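Local atomic coordinates of proline dehydrogenase (Bradyrhizobium japonicum USDA 110, PDB entry 3HAZ), a protein that probably oxidises proline to glutamate in two steps, pairing an FAD-dependent proline dehydrogenase with an NAD-dependent aldehyde dehydrogenase in one polypeptide. Residues 547-552 and 716-721; 554-559 and 720-725; 470-475 and 481-486; 44-49 and 400-405; 813-818 and 872-877. All coordinates share one frame; numbering follows the deposited sequence.

Interaction 1: 547-552 and 716-721; sequences ATPDQA and GRIGAA. With NAD (nicotinamide-adenine-dinucleotide), chain D.
Ile718 reaches across to Ala547 with the end of its longer branch: CD1 of Ile718 lies 3.1 Å from Ala547 O, a close methyl-to-carbonyl contact. From there the same methyl borders the start of helix 549-567, with Pro549 CD at 4.3 Å from Ile718 CD1. The torsions explain the reach, since CG1 stands anti to the carbonyl carbon (chi1 -72°) and chi2 of -60° then bends CD1 toward the loop. That loop is held by a capping box. Gln551 OE1 accepts from Thr548 N at 2.8 Å and from Thr548 OG1 at 3.0 Å, the donors arriving from opposite faces of the amide, while Gln551 N gives a weak bond back to Thr548 OG1. Gly716 and Gly719 border the NAD adenine, where a beta carbon would collide with the base. The N-terminal ends of helices 549-567 and 716-724 thus meet beside the loop after strand 709-711, whose Val712 touches Ala547, Ala552 and Ile718 and whose Thr713 bonds to the Ala547 backbone.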
# COMPACT_ATOMS: atom_id res chain seq x y z
N ALA A 547 -28.26 -52.37 15.05
CA ALA A 547 -29.46 -51.94 14.34
C ALA A 547 -29.93 -53.05 13.40
O ALA A 547 -29.13 -53.85 12.91
CB ALA A 547 -29.17 -50.67 13.55
N THR A 548 -31.24 -53.09 13.16
CA THR A 548 -31.81 -53.99 12.18
C THR A 548 -31.85 -53.29 10.83
O THR A 548 -31.79 -52.06 10.78
CB THR A 548 -33.24 -54.40 12.56
OG1 THR A 548 -34.07 -53.24 12.62
CG2 THR A 548 -33.25 -55.10 13.91
N PRO A 549 -31.92 -54.05 9.73
CA PRO A 549 -31.96 -53.46 8.39
C PRO A 549 -33.11 -52.46 8.24
O PRO A 549 -32.99 -51.51 7.47
CB PRO A 549 -32.17 -54.67 7.48
CG PRO A 549 -31.56 -55.80 8.24
CD PRO A 549 -31.89 -55.53 9.68
N ASP A 550 -34.19 -52.67 8.98
CA ASP A 550 -35.32 -51.74 8.98
C ASP A 550 -34.93 -50.41 9.63
O ASP A 550 -35.24 -49.35 9.09
CB ASP A 550 -36.52 -52.34 9.71
CG ASP A 550 -37.44 -53.12 8.78
OD1 ASP A 550 -36.98 -53.52 7.69
OD2 ASP A 550 -38.61 -53.34 9.16
N GLN A 551 -34.28 -50.48 10.78
CA GLN A 551 -33.85 -49.29 11.49
C GLN A 551 -32.87 -48.47 10.66
O GLN A 551 -32.88 -47.24 10.69
CB GLN A 551 -33.23 -49.67 12.83
CG GLN A 551 -34.24 -50.16 13.84
CD GLN A 551 -33.59 -50.75 15.07
OE1 GLN A 551 -32.97 -51.81 15.01
NE2 GLN A 551 -33.74 -50.07 16.20
N ALA A 552 -32.01 -49.17 9.93
CA ALA A 552 -31.04 -48.53 9.06
C ALA A 552 -31.74 -47.76 7.94
O ALA A 552 -31.37 -46.63 7.63
CB ALA A 552 -30.07 -49.55 8.48
N GLY A 716 -20.74 -55.45 8.87
CA GLY A 716 -20.58 -55.07 7.48
C GLY A 716 -21.86 -55.24 6.68
O GLY A 716 -21.97 -54.71 5.57
N ARG A 717 -22.81 -55.98 7.23
CA ARG A 717 -24.11 -56.17 6.58
C ARG A 717 -24.99 -54.93 6.75
O ARG A 717 -25.71 -54.55 5.83
CB ARG A 717 -24.82 -57.41 7.13
N ILE A 718 -24.94 -54.33 7.93
CA ILE A 718 -25.67 -53.10 8.19
C ILE A 718 -25.04 -51.98 7.36
O ILE A 718 -25.75 -51.13 6.81
CB ILE A 718 -25.64 -52.73 9.69
CG1 ILE A 718 -26.54 -53.68 10.48
CG2 ILE A 718 -26.08 -51.28 9.89
CD1 ILE A 718 -28.01 -53.67 10.05
N GLY A 719 -23.72 -51.98 7.29
CA GLY A 719 -23.00 -51.05 6.43
C GLY A 719 -23.42 -51.22 4.98
O GLY A 719 -23.57 -50.24 4.25
N ALA A 720 -23.62 -52.47 4.57
CA ALA A 720 -24.04 -52.78 3.21
C ALA A 720 -25.45 -52.27 2.92
O ALA A 720 -25.71 -51.72 1.85
CB ALA A 720 -23.95 -54.27 2.94
N ALA A 721 -26.35 -52.45 3.88
CA ALA A 721 -27.71 -51.96 3.72
C ALA A 721 -27.73 -50.45 3.49
O ALA A 721 -28.49 -49.94 2.67
CB ALA A 721 -28.55 -52.32 4.94
PA NAD D . -12.77 -53.00 7.17
O1A NAD D . -12.78 -53.04 5.53
O2A NAD D . -12.62 -54.36 7.70
O5B NAD D . -14.23 -52.35 7.65
C5B NAD D . -14.27 -51.00 8.09
C4B NAD D . -15.71 -50.46 8.11
O4B NAD D . -16.55 -50.86 6.95
C3B NAD D . -16.60 -50.93 9.33
O3B NAD D . -17.31 -50.00 10.08
C2B NAD D . -17.30 -52.15 8.74
O2B NAD D . -18.26 -52.85 9.49
C1B NAD D . -17.65 -51.62 7.41
N9A NAD D . -17.95 -52.71 6.46
C8A NAD D . -17.48 -53.98 6.49
N7A NAD D . -18.02 -54.67 5.37
C5A NAD D . -18.85 -53.76 4.66
C6A NAD D . -19.61 -53.91 3.50
N6A NAD D . -19.64 -55.19 2.81
N1A NAD D . -20.32 -52.85 3.02
C2A NAD D . -20.29 -51.64 3.68
N3A NAD D . -19.53 -51.50 4.82
C4A NAD D . -18.81 -52.56 5.31
O3 NAD D . -11.56 -51.98 7.72
PN NAD D . -11.08 -52.07 9.32
O1N NAD D . -10.76 -53.66 9.71
O2N NAD D . -12.14 -51.54 10.19
O5D NAD D . -9.70 -51.17 9.55
C5D NAD D . -8.46 -51.61 9.01
C4D NAD D . -8.23 -51.12 7.56
O4D NAD D . -8.65 -49.71 7.27
C3D NAD D . -6.80 -51.25 6.88
O3D NAD D . -6.67 -51.98 5.69
C2D NAD D . -6.36 -49.77 6.90
O2D NAD D . -5.13 -49.37 6.34
C1D NAD D . -7.61 -49.09 6.54
N1N NAD D . -7.51 -47.68 6.96
C2N NAD D . -7.06 -46.72 6.05
C3N NAD D . -6.94 -45.33 6.47
C7N NAD D . -6.45 -44.27 5.46
O7N NAD D . -6.55 -43.12 5.73
N7N NAD D . -6.00 -44.67 4.14
C4N NAD D . -7.29 -44.94 7.85
C5N NAD D . -7.75 -45.90 8.76
C6N NAD D . -7.87 -47.31 8.34

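Interaction 2: 554-559 and 720-725; sequences AAVAAA and AALTAH. With NAD (nicotinamide-adenine-dinucleotide), chain D.
Ala720 O is gripped twice: Thr723 OG1 donates to it at 3.1 Å and Ala724 N at 2.9 Å from Ala720 O, both coming from the same face of the carbonyl plane. These bonds tie down the last turn of helix 716-724, from which His725 extends toward segment 554-559 of helix 549-567. Across the contact, Val556 sets a methyl squarely on the imidazole. Its CG1 is 3.6 Å from the centroid of the His725 ring and only 9° off the normal, a CH-pi contact over the centre of the face. With CG1 anti to the backbone N (chi1 178°), the other methyl is turned to Leu722, and Val556 CG2 meets Leu722 CD2 at 4.0 Å. The ring has a second partner that would restrain its rotation: His725 ND1 is hydrogen-bonded to the backbone N of Asp727. Replacing His725 with an alanine would probably uncover the Val556 methyl and leave the Asp727 backbone N-H without this acceptor. Around the pair, Leu722 packs on Val681 and Lys683 of strand 679-683 and on Val654 of strand 641-656, and Ala559 of helix 549-567 packs on Val681 and Val652, so the two helices lie against the parallel part of the NAD-binding sheet.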
# COMPACT_ATOMS: atom_id res chain seq x y z
N ALA A 554 -34.84 -46.65 8.08
CA ALA A 554 -35.52 -45.55 8.76
C ALA A 554 -34.55 -44.40 9.02
O ALA A 554 -34.92 -43.22 8.93
CB ALA A 554 -36.13 -46.04 10.06
N ALA A 555 -33.30 -44.74 9.33
CA ALA A 555 -32.28 -43.74 9.57
C ALA A 555 -32.03 -42.90 8.31
O ALA A 555 -31.95 -41.68 8.38
CB ALA A 555 -30.99 -44.39 10.05
N VAL A 556 -31.90 -43.57 7.17
CA VAL A 556 -31.68 -42.88 5.91
C VAL A 556 -32.87 -41.99 5.57
O VAL A 556 -32.69 -40.84 5.16
CB VAL A 556 -31.42 -43.87 4.75
CG1 VAL A 556 -31.26 -43.13 3.43
CG2 VAL A 556 -30.19 -44.71 5.03
N ALA A 557 -34.07 -42.51 5.74
CA ALA A 557 -35.27 -41.73 5.46
C ALA A 557 -35.30 -40.49 6.35
O ALA A 557 -35.61 -39.39 5.88
CB ALA A 557 -36.53 -42.57 5.66
N ALA A 558 -34.98 -40.67 7.63
CA ALA A 558 -34.96 -39.56 8.57
C ALA A 558 -33.87 -38.53 8.22
O ALA A 558 -34.11 -37.32 8.26
CB ALA A 558 -34.79 -40.07 9.99
N ALA A 559 -32.69 -39.02 7.88
CA ALA A 559 -31.61 -38.15 7.44
C ALA A 559 -32.02 -37.40 6.18
O ALA A 559 -31.77 -36.21 6.05
CB ALA A 559 -30.33 -38.95 7.19
N ALA A 720 -23.62 -52.47 4.57
CA ALA A 720 -24.04 -52.78 3.21
C ALA A 720 -25.45 -52.27 2.92
O ALA A 720 -25.71 -51.72 1.85
CB ALA A 720 -23.95 -54.27 2.94
N ALA A 721 -26.35 -52.45 3.88
CA ALA A 721 -27.71 -51.96 3.72
C ALA A 721 -27.73 -50.45 3.49
O ALA A 721 -28.49 -49.94 2.67
CB ALA A 721 -28.55 -52.32 4.94
N LEU A 722 -26.88 -49.73 4.22
CA LEU A 722 -26.78 -48.28 4.07
C LEU A 722 -26.29 -47.89 2.68
O LEU A 722 -26.88 -47.05 2.03
CB LEU A 722 -25.86 -47.68 5.14
CG LEU A 722 -26.31 -47.83 6.59
CD1 LEU A 722 -25.34 -47.12 7.54
CD2 LEU A 722 -27.72 -47.31 6.78
N THR A 723 -25.20 -48.52 2.24
CA THR A 723 -24.61 -48.17 0.94
C THR A 723 -25.49 -48.57 -0.24
O THR A 723 -25.37 -48.01 -1.33
CB THR A 723 -23.19 -48.77 0.76
OG1 THR A 723 -23.27 -50.20 0.81
CG2 THR A 723 -22.25 -48.28 1.85
N ALA A 724 -26.37 -49.54 -0.02
CA ALA A 724 -27.22 -50.02 -1.10
C ALA A 724 -28.50 -49.19 -1.22
O ALA A 724 -29.18 -49.24 -2.24
CB ALA A 724 -27.55 -51.50 -0.91
N HIS A 725 -28.82 -48.42 -0.19
CA HIS A 725 -30.03 -47.60 -0.19
C HIS A 725 -30.07 -46.64 -1.37
O HIS A 725 -29.13 -45.88 -1.60
CB HIS A 725 -30.16 -46.82 1.12
CG HIS A 725 -31.55 -46.33 1.39
ND1 HIS A 725 -32.13 -45.31 0.67
CD2 HIS A 725 -32.46 -46.72 2.31
CE1 HIS A 725 -33.35 -45.09 1.13
NE2 HIS A 725 -33.58 -45.93 2.13
PA NAD D . -12.77 -53.00 7.17
O1A NAD D . -12.78 -53.04 5.53
O2A NAD D . -12.62 -54.36 7.70
O5B NAD D . -14.23 -52.35 7.65
C5B NAD D . -14.27 -51.00 8.09
C4B NAD D . -15.71 -50.46 8.11
O4B NAD D . -16.55 -50.86 6.95
C3B NAD D . -16.60 -50.93 9.33
O3B NAD D . -17.31 -50.00 10.08
C2B NAD D . -17.30 -52.15 8.74
O2B NAD D . -18.26 -52.85 9.49
C1B NAD D . -17.65 -51.62 7.41
N9A NAD D . -17.95 -52.71 6.46
C8A NAD D . -17.48 -53.98 6.49
N7A NAD D . -18.02 -54.67 5.37
C5A NAD D . -18.85 -53.76 4.66
C6A NAD D . -19.61 -53.91 3.50
N6A NAD D . -19.64 -55.19 2.81
N1A NAD D . -20.32 -52.85 3.02
C2A NAD D . -20.29 -51.64 3.68
N3A NAD D . -19.53 -51.50 4.82
C4A NAD D . -18.81 -52.56 5.31
O3 NAD D . -11.56 -51.98 7.72
PN NAD D . -11.08 -52.07 9.32
O1N NAD D . -10.76 -53.66 9.71
O2N NAD D . -12.14 -51.54 10.19
O5D NAD D . -9.70 -51.17 9.55
C5D NAD D . -8.46 -51.61 9.01
C4D NAD D . -8.23 -51.12 7.56
O4D NAD D . -8.65 -49.71 7.27
C3D NAD D . -6.80 -51.25 6.88
O3D NAD D . -6.67 -51.98 5.69
C2D NAD D . -6.36 -49.77 6.90
O2D NAD D . -5.13 -49.37 6.34
C1D NAD D . -7.61 -49.09 6.54
N1N NAD D . -7.51 -47.68 6.96
C2N NAD D . -7.06 -46.72 6.05
C3N NAD D . -6.94 -45.33 6.47
C7N NAD D . -6.45 -44.27 5.46
O7N NAD D . -6.55 -43.12 5.73
N7N NAD D . -6.00 -44.67 4.14
C4N NAD D . -7.29 -44.94 7.85
C5N NAD D . -7.75 -45.90 8.76
C6N NAD D . -7.87 -47.31 8.34

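Interaction 3: 470-475 and 481-486; sequences VAQAAD and PALLQR
Leu483 lays one methyl over the base of Gln472: CD2 of Leu483 is 3.8 Å from Gln472 CB and 4.0 Å from Ala473 N. The second methyl rests against the next residue, with Leu483 CD1 at 4.1 Å from Ala473 CA and 4.3 Å from its CB. Leu483 CG stands anti to its carbonyl carbon (chi1 -54°), which carries the fork toward helix 469-473, while the extended Gln472 chain runs past it in the opposite direction. The Gln472 amide finds its polar partner elsewhere, NE2 being hydrogen-bonded to Asn466 O. Helix 469-473 comes after the last strand and helix of the proline dehydrogenase barrel, a TIM-barrel relative, and starts at the FAD-binding Phe469, whose side chain lies about 4 Å from that of Leu483. Downstream, the chain beyond Leu483 is braced by Arg486, whose NH1 donates to Leu484 O at 2.6 Å. That bond runs in the carbonyl plane and within 6° of the guanidinium plane; Arg486 NE also forms a salt bridge with Glu36 OE1.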
# COMPACT_ATOMS: atom_id res chain seq x y z
N VAL A 470 30.73 -16.89 18.37
CA VAL A 470 31.92 -17.35 17.68
C VAL A 470 31.86 -17.05 16.19
O VAL A 470 32.86 -16.67 15.58
CB VAL A 470 32.19 -18.85 17.91
CG1 VAL A 470 32.35 -19.13 19.40
CG2 VAL A 470 31.08 -19.70 17.31
N ALA A 471 30.67 -17.22 15.60
CA ALA A 471 30.48 -16.96 14.18
C ALA A 471 30.66 -15.48 13.88
O ALA A 471 31.41 -15.11 12.98
CB ALA A 471 29.11 -17.43 13.74
N GLN A 472 29.96 -14.64 14.64
CA GLN A 472 30.01 -13.20 14.45
C GLN A 472 31.42 -12.63 14.67
O GLN A 472 31.89 -11.80 13.88
CB GLN A 472 29.01 -12.51 15.37
CG GLN A 472 27.58 -12.91 15.09
CD GLN A 472 26.58 -12.15 15.94
OE1 GLN A 472 26.77 -10.97 16.24
NE2 GLN A 472 25.51 -12.83 16.33
N ALA A 473 32.08 -13.08 15.72
CA ALA A 473 33.44 -12.62 15.99
C ALA A 473 34.34 -12.92 14.79
O ALA A 473 35.28 -12.19 14.51
CB ALA A 473 33.98 -13.26 17.25
N ALA A 474 34.03 -14.01 14.09
CA ALA A 474 34.84 -14.43 12.95
C ALA A 474 34.45 -13.71 11.66
O ALA A 474 35.08 -13.88 10.62
CB ALA A 474 34.72 -15.94 12.75
N ASP A 475 33.40 -12.89 11.74
CA ASP A 475 32.92 -12.14 10.59
C ASP A 475 33.30 -10.68 10.77
O ASP A 475 32.68 -9.96 11.55
CB ASP A 475 31.40 -12.29 10.46
CG ASP A 475 30.82 -11.48 9.31
OD1 ASP A 475 31.61 -11.01 8.46
OD2 ASP A 475 29.58 -11.33 9.27
N PRO A 481 32.37 -3.20 18.83
CA PRO A 481 31.35 -2.68 19.75
C PRO A 481 30.02 -3.43 19.66
O PRO A 481 29.29 -3.48 20.65
CB PRO A 481 31.19 -1.22 19.30
CG PRO A 481 32.52 -0.89 18.67
CD PRO A 481 32.92 -2.15 17.96
N ALA A 482 29.71 -4.00 18.50
CA ALA A 482 28.48 -4.77 18.32
C ALA A 482 28.46 -6.06 19.15
O ALA A 482 27.41 -6.47 19.65
CB ALA A 482 28.26 -5.09 16.84
N LEU A 483 29.62 -6.69 19.28
CA LEU A 483 29.73 -7.90 20.07
C LEU A 483 29.61 -7.58 21.55
O LEU A 483 29.45 -8.48 22.39
CB LEU A 483 31.07 -8.59 19.79
CG LEU A 483 31.37 -8.87 18.32
CD1 LEU A 483 32.83 -9.21 18.13
CD2 LEU A 483 30.49 -10.00 17.79
N LEU A 484 29.67 -6.29 21.87
CA LEU A 484 29.74 -5.82 23.25
C LEU A 484 28.43 -5.25 23.77
O LEU A 484 28.36 -4.78 24.91
CB LEU A 484 30.84 -4.77 23.39
CG LEU A 484 32.27 -5.29 23.25
CD1 LEU A 484 33.26 -4.22 23.67
CD2 LEU A 484 32.44 -6.54 24.09
N GLN A 485 27.40 -5.28 22.94
CA GLN A 485 26.09 -4.79 23.36
C GLN A 485 25.64 -5.59 24.57
O GLN A 485 25.67 -6.82 24.56
CB GLN A 485 25.08 -4.97 22.22
CG GLN A 485 23.67 -4.49 22.56
CD GLN A 485 22.61 -5.18 21.73
OE1 GLN A 485 21.63 -4.55 21.31
NE2 GLN A 485 22.78 -6.48 21.49
N ARG A 486 25.22 -4.89 25.62
CA ARG A 486 24.68 -5.59 26.78
C ARG A 486 23.30 -6.18 26.49
O ARG A 486 22.48 -5.56 25.80
CB ARG A 486 24.65 -4.68 28.01
CG ARG A 486 25.89 -4.81 28.90
CD ARG A 486 27.18 -4.84 28.09
NE ARG A 486 28.32 -4.33 28.86
CZ ARG A 486 29.45 -3.88 28.31
NH1 ARG A 486 29.59 -3.87 26.99
NH2 ARG A 486 30.43 -3.43 29.08

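Interaction 4: 44-49 and 400-405; sequences TRLIEA and LTVATV
Leu46 and Val402 carry most of the surface buried between segments 44-49 and 400-405, of helices 33-50 and 399-409, with Leu400 and Ala403 adding smaller shares. The backbones of the two segments stay well apart, their nearest alpha carbons, Leu46 CA and Ala403 CA, being 8.3 Å from each other. Leu46 CG is anti to the carbonyl carbon (chi1 -62°) and its CD1 anti to CA (chi2 -179°), an arrangement that sends CD1 to Val402 CG1 at 4.1 Å. The same methyl faces the backbone of the next residue, with Ala403 N at 4.5 Å from Leu46 CD1. The two side chains cross at about a right angle, so they meet at a methyl rather than along their lengths. Val402 also packs on Tyr428 and Leu431 of helix 425-434, and on Thr396, an FAD-binding residue. Within helix 399-409, Leu400 O accepts from Thr404 N at 2.9 Å and from Thr404 OG1 at 2.8 Å, from opposite faces of its plane. Thr401 OG1 bonds to NZ of the FAD-binding Lys344; on helix 33-50, Glu48 OE2 bonds to Ala151 N of the second subunit. The side chains that meet are aliphatic, so the Leu46-Val402 contact has no directional bond and probably rests on shape and burial.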
# COMPACT_ATOMS: atom_id res chain seq x y z
N THR A 44 36.84 -6.25 25.13
CA THR A 44 37.49 -5.74 23.93
C THR A 44 38.84 -6.45 23.72
O THR A 44 39.18 -6.84 22.60
CB THR A 44 37.71 -4.22 23.98
OG1 THR A 44 36.45 -3.55 24.13
CG2 THR A 44 38.40 -3.72 22.72
N ARG A 45 39.59 -6.62 24.79
CA ARG A 45 40.88 -7.29 24.70
C ARG A 45 40.74 -8.75 24.28
O ARG A 45 41.56 -9.27 23.52
CB ARG A 45 41.65 -7.18 26.03
CG ARG A 45 42.12 -5.76 26.34
CD ARG A 45 42.80 -5.66 27.69
NE ARG A 45 43.97 -6.52 27.79
CZ ARG A 45 45.22 -6.13 27.53
NH1 ARG A 45 45.45 -4.88 27.13
NH2 ARG A 45 46.23 -6.98 27.66
N LEU A 46 39.69 -9.42 24.77
CA LEU A 46 39.45 -10.81 24.40
C LEU A 46 39.11 -10.90 22.91
O LEU A 46 39.65 -11.75 22.20
CB LEU A 46 38.33 -11.42 25.24
CG LEU A 46 38.56 -11.50 26.76
CD1 LEU A 46 37.37 -12.14 27.46
CD2 LEU A 46 39.83 -12.26 27.09
N ILE A 47 38.24 -10.02 22.44
CA ILE A 47 37.81 -10.03 21.04
C ILE A 47 38.94 -9.63 20.08
O ILE A 47 39.05 -10.17 18.98
CB ILE A 47 36.59 -9.14 20.84
CG1 ILE A 47 35.36 -9.78 21.50
CG2 ILE A 47 36.33 -8.88 19.36
CD1 ILE A 47 34.22 -8.81 21.72
N GLU A 48 39.78 -8.69 20.50
CA GLU A 48 40.97 -8.32 19.74
C GLU A 48 41.87 -9.52 19.52
O GLU A 48 42.36 -9.76 18.42
CB GLU A 48 41.77 -7.22 20.44
CG GLU A 48 41.17 -5.84 20.30
CD GLU A 48 42.05 -4.77 20.89
OE1 GLU A 48 42.53 -4.96 22.03
OE2 GLU A 48 42.27 -3.73 20.22
N ALA A 49 42.11 -10.28 20.59
CA ALA A 49 42.89 -11.50 20.49
C ALA A 49 42.20 -12.49 19.55
O ALA A 49 42.85 -13.13 18.73
CB ALA A 49 43.09 -12.13 21.88
N LEU A 400 32.05 -11.50 25.91
CA LEU A 400 31.28 -10.63 26.79
C LEU A 400 30.79 -11.40 28.02
O LEU A 400 30.84 -10.90 29.15
CB LEU A 400 30.09 -10.02 26.05
CG LEU A 400 29.21 -9.09 26.88
CD1 LEU A 400 30.02 -7.92 27.44
CD2 LEU A 400 28.02 -8.59 26.07
N THR A 401 30.32 -12.62 27.81
CA THR A 401 29.87 -13.46 28.91
C THR A 401 31.03 -13.71 29.87
O THR A 401 30.89 -13.57 31.09
CB THR A 401 29.31 -14.80 28.42
OG1 THR A 401 28.31 -14.56 27.43
CG2 THR A 401 28.70 -15.59 29.57
N VAL A 402 32.19 -14.08 29.31
CA VAL A 402 33.37 -14.32 30.12
C VAL A 402 33.75 -13.08 30.93
O VAL A 402 33.92 -13.16 32.14
CB VAL A 402 34.59 -14.76 29.28
CG1 VAL A 402 35.84 -14.77 30.14
CG2 VAL A 402 34.36 -16.15 28.66
N ALA A 403 33.88 -11.94 30.25
CA ALA A 403 34.29 -10.69 30.91
C ALA A 403 33.32 -10.30 32.01
O ALA A 403 33.72 -9.75 33.04
CB ALA A 403 34.40 -9.56 29.89
N THR A 404 32.04 -10.58 31.80
CA THR A 404 31.00 -10.18 32.73
C THR A 404 31.00 -11.08 33.97
O THR A 404 30.83 -10.60 35.09
CB THR A 404 29.61 -10.18 32.07
OG1 THR A 404 29.61 -9.25 30.98
CG2 THR A 404 28.52 -9.79 33.07
N VAL A 405 31.20 -12.38 33.76
CA VAL A 405 31.28 -13.31 34.88
C VAL A 405 32.52 -13.03 35.72
O VAL A 405 32.48 -13.11 36.95
CB VAL A 405 31.26 -14.79 34.42
CG1 VAL A 405 31.59 -15.72 35.58
CG2 VAL A 405 29.90 -15.14 33.82

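Interaction 5: 813-818 and 872-877; sequences MVAGAA and PHIFEL
The CD1 methyl of Ile874 is packed closely against helix 804-819: CD1 of Ile874 is 3.6 Å from Ala815 CA, 3.9 Å from Ala815 CB and 3.7 Å from Val814 CG1. Contact with an alpha carbon is possible because alanine leaves the helix surface low at this point, and the Ile874 chain extends to it with CG1 anti to the carbonyl carbon (chi1 -56°) and chi2 at 164°. Val814 meets it with the methyl that is anti to its own backbone N. One helical turn further on, the packing is slacker, with Ala818 CB at 4.2 Å from Pro872 CB as the nearest approach of that pair. This is helix-on-sheet packing in the part of the aldehyde dehydrogenase fold whose mixed sheet includes strand 797-803, which leads directly into helix 804-819. Strand 873-876 lies between strand 857-861, antiparallel to it, and strand 891-897, parallel to it; Ile874 bonds through its backbone to His859 and Phe860. Whereas Ile874 turns toward helix 804-819, His873 and Phe875 touch helix 839-855. Ala815, though packed by Ile874, is still partly exposed, and the partly exposed Gly816 beside it makes no contact with segment 872-877.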
# COMPACT_ATOMS: atom_id res chain seq x y z
N MET A 813 20.11 -52.56 15.30
CA MET A 813 19.68 -51.46 16.17
C MET A 813 18.15 -51.40 16.29
O MET A 813 17.60 -51.17 17.37
CB MET A 813 20.26 -50.12 15.70
CG MET A 813 20.41 -49.10 16.82
SD MET A 813 20.90 -47.46 16.27
CE MET A 813 22.55 -47.76 15.64
N VAL A 814 17.46 -51.62 15.18
CA VAL A 814 15.99 -51.71 15.21
C VAL A 814 15.53 -52.86 16.12
O VAL A 814 14.64 -52.69 16.95
CB VAL A 814 15.41 -51.86 13.79
CG1 VAL A 814 13.92 -52.21 13.85
CG2 VAL A 814 15.64 -50.56 12.98
N ALA A 815 16.18 -54.01 15.99
CA ALA A 815 15.82 -55.17 16.81
C ALA A 815 16.05 -54.92 18.30
O ALA A 815 15.21 -55.24 19.13
CB ALA A 815 16.58 -56.43 16.34
N GLY A 816 17.21 -54.34 18.62
CA GLY A 816 17.55 -54.02 19.99
C GLY A 816 16.61 -52.98 20.57
O GLY A 816 16.23 -53.04 21.74
N ALA A 817 16.25 -52.01 19.75
CA ALA A 817 15.29 -50.99 20.16
C ALA A 817 13.90 -51.60 20.38
O ALA A 817 13.21 -51.26 21.35
CB ALA A 817 15.23 -49.86 19.13
N ALA A 818 13.50 -52.50 19.49
CA ALA A 818 12.19 -53.12 19.60
C ALA A 818 12.08 -53.95 20.88
O ALA A 818 11.02 -54.03 21.50
CB ALA A 818 11.89 -53.98 18.37
N PRO A 872 6.33 -56.97 18.62
CA PRO A 872 7.07 -56.60 17.41
C PRO A 872 7.83 -57.79 16.83
O PRO A 872 8.43 -58.59 17.56
CB PRO A 872 8.05 -55.53 17.92
CG PRO A 872 7.34 -54.91 19.08
CD PRO A 872 6.63 -56.06 19.75
N HIS A 873 7.78 -57.92 15.52
CA HIS A 873 8.51 -58.96 14.82
C HIS A 873 9.28 -58.31 13.68
O HIS A 873 8.79 -57.38 13.05
CB HIS A 873 7.56 -60.02 14.27
CG HIS A 873 7.13 -61.04 15.28
ND1 HIS A 873 6.21 -60.76 16.27
CD2 HIS A 873 7.47 -62.34 15.44
CE1 HIS A 873 6.01 -61.84 17.00
NE2 HIS A 873 6.76 -62.81 16.52
N ILE A 874 10.48 -58.80 13.42
CA ILE A 874 11.24 -58.34 12.28
C ILE A 874 11.67 -59.53 11.44
O ILE A 874 12.37 -60.42 11.93
CB ILE A 874 12.49 -57.54 12.71
CG1 ILE A 874 12.08 -56.37 13.61
CG2 ILE A 874 13.24 -57.06 11.47
CD1 ILE A 874 13.24 -55.77 14.39
N PHE A 875 11.25 -59.54 10.19
CA PHE A 875 11.69 -60.55 9.24
C PHE A 875 12.47 -59.88 8.14
O PHE A 875 12.17 -58.74 7.75
CB PHE A 875 10.50 -61.30 8.63
CG PHE A 875 9.72 -62.11 9.62
CD1 PHE A 875 8.54 -61.63 10.16
CD2 PHE A 875 10.17 -63.36 10.02
CE1 PHE A 875 7.83 -62.37 11.07
CE2 PHE A 875 9.46 -64.11 10.93
CZ PHE A 875 8.29 -63.62 11.45
N GLU A 876 13.48 -60.57 7.63
CA GLU A 876 14.18 -60.11 6.44
C GLU A 876 13.81 -61.00 5.27
O GLU A 876 13.89 -62.23 5.35
CB GLU A 876 15.70 -60.10 6.66
CG GLU A 876 16.49 -59.82 5.38
CD GLU A 876 17.97 -59.55 5.63
OE1 GLU A 876 18.39 -59.55 6.80
OE2 GLU A 876 18.70 -59.33 4.64
N LEU A 877 13.38 -60.36 4.19
CA LEU A 877 12.99 -61.04 2.97
C LEU A 877 14.18 -61.08 2.03
O LEU A 877 15.02 -60.18 2.05
CB LEU A 877 11.87 -60.25 2.29
CG LEU A 877 10.40 -60.44 2.66
CD1 LEU A 877 10.22 -60.98 4.08
CD2 LEU A 877 9.62 -59.12 2.43

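How the interactions relate
Along the chain interaction 4 closes first, then interaction 3, while interactions 1 and 2 both span from helix 549-567 to helix 716-724 and interaction 5 comes last. Interactions 1 and 2 are successive levels of one helix pair, centres 8 Å apart, sharing Ala720 and Ala721 and joined where Ala552 CB meets Leu722 CD2 at 3.7 Å; helix 716-724 borders the NAD adenine through Gly716, Gly719 and Ala720. Interactions 3 and 4, centres 10 Å apart, touch through Leu484 and Ile47 near the FAD-binding barrel. The two groups lie on opposite sides of the chain's centre, 72 to 79 Å between centres, matching the two catalytic units. Interaction 5 lies at intermediate distance, 42 to 52 Å from the other centres, in the aldehyde dehydrogenase part.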